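Local structure of GphF (Cystobacter violaceus, 6MFC) at residues R60-W70 with G80-A88. The protein is a GNAT-like decarboxylase that probably removes the carboxyl group from an acyl starter unit at the initiation of polyketide biosynthesis. Numbering follows the deposited sequence.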
ATOM      1  N   ARG A  60      14.876   3.174  -4.543  1.00 71.71           N
ATOM      2  CA  ARG A  60      14.394   4.537  -4.740  1.00 65.92           C
ATOM      3  C   ARG A  60      13.512   4.986  -3.581  1.00 67.88           C
ATOM      4  O   ARG A  60      13.569   6.147  -3.163  1.00 70.36           O
ATOM      5  CB  ARG A  60      13.627   4.635  -6.057  1.00 74.43           C
ATOM      6  CG  ARG A  60      13.322   6.061  -6.484  1.00 55.83           C
ATOM      7  CD  ARG A  60      11.950   6.180  -7.133  1.00 57.06           C
ATOM      8  NE  ARG A  60      10.864   6.001  -6.172  1.00 54.30           N
ATOM      9  CZ  ARG A  60      10.467   6.936  -5.312  1.00 70.79           C
ATOM     10  NH1 ARG A  60      11.072   8.116  -5.286  1.00 80.07           N
ATOM     11  NH2 ARG A  60       9.469   6.691  -4.473  1.00 55.34           N
ATOM     12  N   ARG A  61      12.690   4.079  -3.049  1.00 59.11           N
ATOM     13  CA  ARG A  61      11.791   4.441  -1.955  1.00 66.13           C
ATOM     14  C   ARG A  61      12.562   4.695  -0.665  1.00 63.47           C
ATOM     15  O   ARG A  61      12.349   5.710   0.010  1.00 60.17           O
ATOM     16  CB  ARG A  61      10.755   3.339  -1.741  1.00 68.67           C
ATOM     17  CG  ARG A  61       9.915   3.021  -2.962  1.00 68.76           C
ATOM     18  CD  ARG A  61       9.024   1.821  -2.703  1.00 72.68           C
ATOM     19  NE  ARG A  61       8.310   1.406  -3.904  1.00 76.92           N
ATOM     20  CZ  ARG A  61       7.492   0.361  -3.959  1.00 79.11           C
ATOM     21  NH1 ARG A  61       7.285  -0.378  -2.878  1.00 87.55           N
ATOM     22  NH2 ARG A  61       6.881   0.052  -5.095  1.00 68.97           N
ATOM     23  N   VAL A  62      13.458   3.775  -0.302  1.00 54.36           N
ATOM     24  CA  VAL A  62      14.154   3.877   0.977  1.00 63.67           C
ATOM     25  C   VAL A  62      15.056   5.103   1.009  1.00 73.84           C
ATOM     26  O   VAL A  62      15.179   5.768   2.044  1.00 79.27           O
ATOM     27  CB  VAL A  62      14.939   2.583   1.258  1.00 68.12           C
ATOM     28  CG1 VAL A  62      15.741   2.708   2.542  1.00 71.39           C
ATOM     29  CG2 VAL A  62      13.986   1.399   1.333  1.00 66.93           C
ATOM     30  N   THR A  63      15.687   5.435  -0.117  1.00 73.61           N
ATOM     31  CA  THR A  63      16.604   6.567  -0.149  1.00 72.46           C
ATOM     32  C   THR A  63      15.900   7.903  -0.355  1.00 76.04           C
ATOM     33  O   THR A  63      16.464   8.942   0.005  1.00 83.25           O
ATOM     34  CB  THR A  63      17.647   6.359  -1.246  1.00 81.44           C
ATOM     35  OG1 THR A  63      16.997   6.287  -2.522  1.00 93.36           O
ATOM     36  CG2 THR A  63      18.417   5.069  -0.999  1.00 82.56           C
ATOM     37  N   THR A  64      14.688   7.907  -0.913  1.00 73.43           N
ATOM     38  CA  THR A  64      13.978   9.166  -1.122  1.00 74.38           C
ATOM     39  C   THR A  64      13.311   9.646   0.162  1.00 83.34           C
ATOM     40  O   THR A  64      13.422  10.822   0.526  1.00 83.35           O
ATOM     41  CB  THR A  64      12.941   9.010  -2.235  1.00 75.81           C
ATOM     42  OG1 THR A  64      13.602   8.629  -3.450  1.00 82.38           O
ATOM     43  CG2 THR A  64      12.188  10.312  -2.457  1.00 68.76           C
ATOM     44  N   GLU A  65      12.610   8.749   0.857  1.00 85.54           N
ATOM     45  CA  GLU A  65      11.977   9.038   2.142  1.00 94.75           C
ATOM     46  C   GLU A  65      12.606   8.111   3.176  1.00 97.55           C
ATOM     47  O   GLU A  65      12.016   7.083   3.543  1.00 96.11           O
ATOM     48  CB  GLU A  65      10.462   8.850   2.073  1.00 95.66           C
ATOM     49  CG  GLU A  65       9.691   9.525   3.195  1.00 97.61           C
ATOM     50  CD  GLU A  65       9.337  10.964   2.874  1.00103.59           C
ATOM     51  OE1 GLU A  65       9.084  11.264   1.687  1.00106.89           O
ATOM     52  OE2 GLU A  65       9.312  11.795   3.805  1.00109.14           O
ATOM     53  N   PRO A  66      13.811   8.437   3.660  1.00100.69           N
ATOM     54  CA  PRO A  66      14.503   7.507   4.570  1.00101.39           C
ATOM     55  C   PRO A  66      13.762   7.265   5.870  1.00103.83           C
ATOM     56  O   PRO A  66      13.719   6.125   6.349  1.00105.29           O
ATOM     57  CB  PRO A  66      15.857   8.194   4.804  1.00 98.57           C
ATOM     58  CG  PRO A  66      16.017   9.137   3.653  1.00 97.61           C
ATOM     59  CD  PRO A  66      14.634   9.615   3.345  1.00100.14           C
ATOM     60  N   ARG A  67      13.175   8.306   6.463  1.00 98.73           N
ATOM     61  CA  ARG A  67      12.402   8.163   7.691  1.00 97.84           C
ATOM     62  C   ARG A  67      10.922   7.915   7.423  1.00 91.62           C
ATOM     63  O   ARG A  67      10.078   8.235   8.271  1.00 98.76           O
ATOM     64  CB  ARG A  67      12.593   9.393   8.580  1.00105.77           C
ATOM     65  CG  ARG A  67      14.004   9.522   9.134  1.00113.73           C
ATOM     66  CD  ARG A  67      14.056  10.400  10.374  1.00127.48           C
ATOM     67  NE  ARG A  67      14.259  11.810  10.060  1.00137.99           N
ATOM     68  CZ  ARG A  67      14.448  12.756  10.976  1.00147.17           C
ATOM     69  NH1 ARG A  67      14.457  12.439  12.264  1.00151.39           N
ATOM     70  NH2 ARG A  67      14.629  14.016  10.607  1.00148.74           N
ATOM     71  N   GLY A  68      10.589   7.348   6.266  1.00 82.11           N
ATOM     72  CA  GLY A  68       9.216   7.016   5.944  1.00 80.42           C
ATOM     73  C   GLY A  68       9.060   5.578   5.495  1.00 79.74           C
ATOM     74  O   GLY A  68       8.055   5.215   4.879  1.00 85.42           O
ATOM     75  N   CYS A  69      10.057   4.750   5.798  1.00 75.22           N
ATOM     76  CA  CYS A  69      10.030   3.331   5.471  1.00 72.80           C
ATOM     77  C   CYS A  69      10.453   2.539   6.697  1.00 83.83           C
ATOM     78  O   CYS A  69      11.430   2.896   7.363  1.00 92.63           O
ATOM     79  CB  CYS A  69      10.947   3.018   4.283  1.00 72.75           C
ATOM     80  SG  CYS A  69      10.487   3.860   2.745  1.00 68.42           S
ATOM     81  N   TRP A  70       9.714   1.472   7.000  1.00 81.83           N
ATOM     82  CA  TRP A  70       9.982   0.642   8.163  1.00 84.02           C
ATOM     83  C   TRP A  70      10.022  -0.827   7.770  1.00 80.08           C
ATOM     84  O   TRP A  70       9.409  -1.243   6.784  1.00 78.50           O
ATOM     85  CB  TRP A  70       8.926   0.837   9.259  1.00 81.63           C
ATOM     86  CG  TRP A  70       8.899   2.211   9.837  1.00 85.62           C
ATOM     87  CD1 TRP A  70       9.512   2.631  10.980  1.00 84.72           C
ATOM     88  CD2 TRP A  70       8.217   3.350   9.303  1.00 89.60           C
ATOM     89  NE1 TRP A  70       9.255   3.964  11.192  1.00 87.46           N
ATOM     90  CE2 TRP A  70       8.462   4.428  10.176  1.00 97.05           C
ATOM     91  CE3 TRP A  70       7.422   3.562   8.172  1.00 87.19           C
ATOM     92  CZ2 TRP A  70       7.942   5.701   9.951  1.00105.04           C
ATOM     93  CZ3 TRP A  70       6.907   4.826   7.952  1.00 91.24           C
ATOM     94  CH2 TRP A  70       7.169   5.879   8.836  1.00101.56           C
ATOM     95  N   GLY A  80       8.247  -8.110   7.302  1.00 76.48           N
ATOM     96  CA  GLY A  80       7.326  -7.045   6.953  1.00 80.00           C
ATOM     97  C   GLY A  80       8.028  -5.765   6.549  1.00 83.63           C
ATOM     98  O   GLY A  80       9.051  -5.402   7.136  1.00 89.83           O
ATOM     99  N   ALA A  81       7.489  -5.072   5.548  1.00 79.42           N
ATOM    100  CA  ALA A  81       8.080  -3.839   5.048  1.00 73.73           C
ATOM    101  C   ALA A  81       6.983  -2.883   4.600  1.00 69.99           C
ATOM    102  O   ALA A  81       6.022  -3.292   3.941  1.00 62.99           O
ATOM    103  CB  ALA A  81       9.040  -4.111   3.883  1.00 70.00           C
ATOM    104  N   THR A  82       7.135  -1.610   4.958  1.00 71.92           N
ATOM    105  CA  THR A  82       6.204  -0.563   4.560  1.00 77.44           C
ATOM    106  C   THR A  82       6.980   0.598   3.957  1.00 79.66           C
ATOM    107  O   THR A  82       7.963   1.063   4.541  1.00 81.34           O
ATOM    108  CB  THR A  82       5.370  -0.077   5.750  1.00 84.38           C
ATOM    109  OG1 THR A  82       4.467  -1.111   6.155  1.00104.00           O
ATOM    110  CG2 THR A  82       4.576   1.158   5.367  1.00 87.39           C
ATOM    111  N   TYR A  83       6.538   1.060   2.790  1.00 69.63           N
ATOM    112  CA  TYR A  83       7.139   2.195   2.108  1.00 65.33           C
ATOM    113  C   TYR A  83       6.141   3.342   2.048  1.00 67.00           C
ATOM    114  O   TYR A  83       4.931   3.127   1.929  1.00 80.37           O
ATOM    115  CB  TYR A  83       7.581   1.819   0.694  1.00 70.51           C
ATOM    116  CG  TYR A  83       8.389   0.545   0.626  1.00 71.43           C
ATOM    117  CD1 TYR A  83       9.772   0.571   0.744  1.00 65.84           C
ATOM    118  CD2 TYR A  83       7.769  -0.682   0.438  1.00 67.59           C
ATOM    119  CE1 TYR A  83      10.515  -0.592   0.677  1.00 65.16           C
ATOM    120  CE2 TYR A  83       8.504  -1.851   0.371  1.00 80.04           C
ATOM    121  CZ  TYR A  83       9.877  -1.801   0.491  1.00 80.39           C
ATOM    122  OH  TYR A  83      10.613  -2.963   0.426  1.00 86.31           O
ATOM    123  N   ALA A  84       6.656   4.567   2.125  1.00 62.63           N
ATOM    124  CA  ALA A  84       5.792   5.737   2.087  1.00 65.77           C
ATOM    125  C   ALA A  84       6.597   6.952   1.654  1.00 81.86           C
ATOM    126  O   ALA A  84       7.808   7.025   1.876  1.00 81.81           O
ATOM    127  CB  ALA A  84       5.132   5.993   3.445  1.00 57.26           C
ATOM    128  N   GLN A  85       5.906   7.903   1.029  1.00 82.54           N
ATOM    129  CA  GLN A  85       6.490   9.188   0.680  1.00 77.19           C
ATOM    130  C   GLN A  85       5.453  10.273   0.923  1.00 77.66           C
ATOM    131  O   GLN A  85       4.246  10.020   0.916  1.00 80.58           O
ATOM    132  CB  GLN A  85       6.976   9.232  -0.776  1.00 74.68           C
ATOM    133  CG  GLN A  85       5.874   9.243  -1.820  1.00 75.36           C
ATOM    134  CD  GLN A  85       6.418   9.237  -3.237  1.00 79.05           C
ATOM    135  OE1 GLN A  85       7.623   9.105  -3.451  1.00 74.56           O
ATOM    136  NE2 GLN A  85       5.529   9.383  -4.214  1.00 81.38           N
ATOM    137  N   ARG A  86       5.940  11.487   1.149  1.00 77.02           N
ATOM    138  CA  ARG A  86       5.085  12.622   1.468  1.00 69.53           C
ATOM    139  C   ARG A  86       4.721  13.350   0.180  1.00 75.86           C
ATOM    140  O   ARG A  86       5.608  13.791  -0.561  1.00 90.14           O
ATOM    141  CB  ARG A  86       5.791  13.559   2.447  1.00 62.46           C
ATOM    142  CG  ARG A  86       4.890  14.586   3.104  1.00 68.54           C
ATOM    143  CD  ARG A  86       5.569  15.187   4.323  1.00 74.76           C
ATOM    144  NE  ARG A  86       4.688  16.086   5.060  1.00 88.27           N
ATOM    145  CZ  ARG A  86       4.948  16.550   6.277  1.00100.05           C
ATOM    146  NH1 ARG A  86       6.064  16.196   6.900  1.00101.98           N
ATOM    147  NH2 ARG A  86       4.090  17.364   6.876  1.00110.53           N
ATOM    148  N   ILE A  87       3.422  13.464  -0.094  1.00 68.48           N
ATOM    149  CA  ILE A  87       2.951  14.150  -1.293  1.00 76.78           C
ATOM    150  C   ILE A  87       2.067  15.321  -0.887  1.00 87.36           C
ATOM    151  O   ILE A  87       1.845  15.563   0.305  1.00 88.37           O
ATOM    152  CB  ILE A  87       2.203  13.187  -2.233  1.00 71.98           C
ATOM    153  CG1 ILE A  87       0.882  12.742  -1.608  1.00 75.90           C
ATOM    154  CG2 ILE A  87       3.066  11.980  -2.560  1.00 62.50           C
ATOM    155  CD1 ILE A  87       0.103  11.761  -2.459  1.00 75.85           C
ATOM    156  N   ALA A  88       1.553  16.053  -1.879  1.00 93.82           N
ATOM    157  CA  ALA A  88       0.780  17.259  -1.602  1.00102.19           C
ATOM    158  C   ALA A  88      -0.487  16.938  -0.815  1.00 95.80           C
ATOM    159  O   ALA A  88      -0.712  17.477   0.274  1.00 96.68           O
ATOM    160  CB  ALA A  88       0.439  17.972  -2.912  1.00107.51           C
TER
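Thr82 and Trp70 hold each other by both backbone polar atoms: the N of Thr82 donates to the O of Trp70 at 2.9 Å, and the N of Trp70 returns a bond of 3.0 Å to the O of Thr82. This is an antiparallel hydrogen-bonded pair, and both side chains lie on the same face of the sheet, where Thr82 packs on Leu132 and Val136 of helix 128-140 and Trp70 meets Phe135 edge-to-face. On the face that carries Tyr83, helix 55-64 comes down over the strand. Arg61 reaches the Tyr83 ring with CG anti to the carbonyl carbon (chi1 -58°) and the chain extended to NE, which lays CD 3.6 Å from CG of Tyr83 and brings the guanidinium over the ring as a cation-pi contact, CZ 4.9 Å from the ring centroid. The guanidinium does not lie flat; its plane is turned 75° from the ring, and NH1 is the part that dips toward CD2. Glu57 pairs with NE of the same arginine. Val62 touches the Tyr83 ring at its edge with CG2, while SG of Cys69 lies oblique to it, 3.9 Å from CD1 of Tyr83. In this GNAT-fold protein the contact joins helix 55-64, the turn after it and the neighbouring strands 70-74 and 77-87 of the central mixed sheet. Farther along strand 77-87, NH2 of Arg60 donates a bent, 3.2 Å bond to OE1 of Gln85, arriving from above the carbonyl plane; NE2 of this glutamine is held by Leu101 O and Gln113 OE1. Just past the helix, Glu65 bends at chi2 (88°), so that OE1 accepts a 3.2 Å hydrogen bond from Arg86 N, which comes from above the carboxylate plane.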